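Local coordinates for protein PHOX (Pseudomonas fluorescens, PDB 3ZWU) that hydrolyses phosphate monoesters as an alkaline phosphatase of the PhoX family, with calcium ions in its active site, at residues L492-S497 with G530-G535. Sequence-based numbering, arbitrary orientation.
Sequences LTDGDS and GCEVTG. With CA (calcium ion), chain H; CA (calcium ion), chain G; VO4 (vanadate ion), chain C.
D494 and E532 bring their carboxylates together at one calcium ion, and the planes, 26° apart, lie stacked rather than edge on. E532 can be traced outward from the backbone. Its CB faces D494 OD1 at 3.4 Å; CG, placed between the backbone N and the carbonyl carbon (chi1 71°), passes the same oxygen at a longer distance, and the extended chain carries CD to the metal. OE1 binds that calcium at 2.3 Å and OE2 at a longer 2.8 Å, an uneven bidentate grip, while H551 NE2 is hydrogen-bonded to OE1. From the other segment, D494 sends CG anti to its backbone N, and OD2 bridges this ion, at 2.5 Å, and a second calcium shared with D479 and E387. D494 OD1 instead accepts a hydrogen bond from a calcium-bound water. Behind the metals the backbones run in nearly opposite directions, tied by V533 N to T493 O (3.2 Å, N-H...O 157°), and L492 CD2 packs on V533 CG1 at 4.0 Å. The contact joins the end of inner strand 489-493 to edge strand 532-538 of another sheet, consistent with adjoining beta-propeller blades. Vanadate O2 lies 2.7 Å from D494 OD2; such close approach of anionic oxygens is probably tolerable because the two cations offset their charge. Vanadate, a phosphate analogue, bridges both through O2, consistent with a site holding the substrate's phosphate between them.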
# COMPACT_ATOMS: atom_id res chain seq x y z
N LEU A 492 0.41 -9.76 6.12
CA LEU A 492 -0.97 -9.75 5.66
C LEU A 492 -1.00 -10.28 4.23
O LEU A 492 -0.10 -9.95 3.45
CB LEU A 492 -1.49 -8.32 5.72
CG LEU A 492 -1.70 -7.70 7.11
CD1 LEU A 492 -0.38 -7.44 7.84
CD2 LEU A 492 -2.49 -6.41 7.01
N THR A 493 -2.00 -11.11 3.87
CA THR A 493 -2.04 -11.69 2.54
C THR A 493 -3.15 -11.17 1.63
O THR A 493 -4.23 -10.81 2.09
CB THR A 493 -2.05 -13.23 2.60
OG1 THR A 493 -3.37 -13.72 2.88
CG2 THR A 493 -1.06 -13.79 3.59
N ASP A 494 -2.84 -11.15 0.33
CA ASP A 494 -3.75 -10.78 -0.73
C ASP A 494 -3.50 -11.79 -1.85
O ASP A 494 -2.92 -11.46 -2.89
CB ASP A 494 -3.49 -9.35 -1.21
CG ASP A 494 -4.23 -9.00 -2.49
OD1 ASP A 494 -5.32 -9.58 -2.72
OD2 ASP A 494 -3.71 -8.18 -3.28
N GLY A 495 -3.87 -13.03 -1.60
CA GLY A 495 -3.63 -14.11 -2.53
C GLY A 495 -4.85 -14.79 -3.05
O GLY A 495 -5.98 -14.31 -2.90
N ASP A 496 -4.61 -15.93 -3.67
CA ASP A 496 -5.65 -16.76 -4.23
C ASP A 496 -6.33 -17.44 -3.05
O ASP A 496 -5.66 -18.10 -2.25
CB ASP A 496 -5.02 -17.78 -5.19
CG ASP A 496 -6.03 -18.55 -6.00
OD1 ASP A 496 -6.93 -19.16 -5.39
OD2 ASP A 496 -5.91 -18.57 -7.24
N SER A 497 -7.66 -17.25 -2.92
CA SER A 497 -8.47 -17.80 -1.84
C SER A 497 -9.30 -19.00 -2.31
O SER A 497 -10.29 -19.36 -1.66
CB SER A 497 -9.37 -16.72 -1.26
OG SER A 497 -8.59 -15.66 -0.72
N GLY A 530 -13.80 -13.66 -0.02
CA GLY A 530 -13.53 -12.70 -1.09
C GLY A 530 -12.76 -11.45 -0.69
O GLY A 530 -12.60 -10.57 -1.54
N CYS A 531 -12.29 -11.35 0.56
CA CYS A 531 -11.55 -10.18 1.01
C CYS A 531 -10.08 -10.37 0.80
O CYS A 531 -9.60 -11.47 0.50
CB CYS A 531 -11.83 -9.92 2.49
SG CYS A 531 -10.75 -10.85 3.63
N GLU A 532 -9.35 -9.31 1.07
CA GLU A 532 -7.92 -9.35 1.28
C GLU A 532 -7.70 -8.66 2.62
O GLU A 532 -8.52 -7.83 3.03
CB GLU A 532 -7.07 -8.77 0.14
CG GLU A 532 -7.10 -7.28 -0.03
CD GLU A 532 -6.33 -6.85 -1.26
OE1 GLU A 532 -6.88 -7.03 -2.38
OE2 GLU A 532 -5.18 -6.39 -1.12
N VAL A 533 -6.67 -9.08 3.34
CA VAL A 533 -6.33 -8.53 4.64
C VAL A 533 -5.26 -7.50 4.35
O VAL A 533 -4.23 -7.83 3.76
CB VAL A 533 -5.85 -9.65 5.60
CG1 VAL A 533 -5.42 -9.06 6.95
CG2 VAL A 533 -6.95 -10.69 5.80
N THR A 534 -5.53 -6.23 4.66
CA THR A 534 -4.60 -5.15 4.33
C THR A 534 -4.80 -3.98 5.27
O THR A 534 -5.91 -3.78 5.75
CB THR A 534 -4.78 -4.77 2.85
OG1 THR A 534 -3.79 -3.81 2.48
CG2 THR A 534 -6.18 -4.25 2.53
N GLY A 535 -3.75 -3.22 5.53
CA GLY A 535 -3.85 -2.11 6.47
C GLY A 535 -3.55 -2.62 7.86
O GLY A 535 -4.17 -3.59 8.29
CA CA H . -5.31 -6.39 -3.87
CA CA G . -1.49 -7.36 -3.62
V VO4 C . -3.00 -4.66 -4.95
O1 VO4 C . -4.13 -5.66 -5.82
O2 VO4 C . -3.00 -5.54 -3.43
O3 VO4 C . -3.84 -3.15 -5.09
O4 VO4 C . -1.54 -4.88 -5.87
O HOH W 1 -0.97 -9.65 -3.61
O HOH W 2 -6.12 -8.44 -5.04
O HOH W 3 -10.28 -13.56 -1.23
O HOH W 4 -2.43 -7.96 -5.80
O HOH W 5 -7.46 -5.89 -5.32
O HOH W 6 -6.00 -4.19 -3.09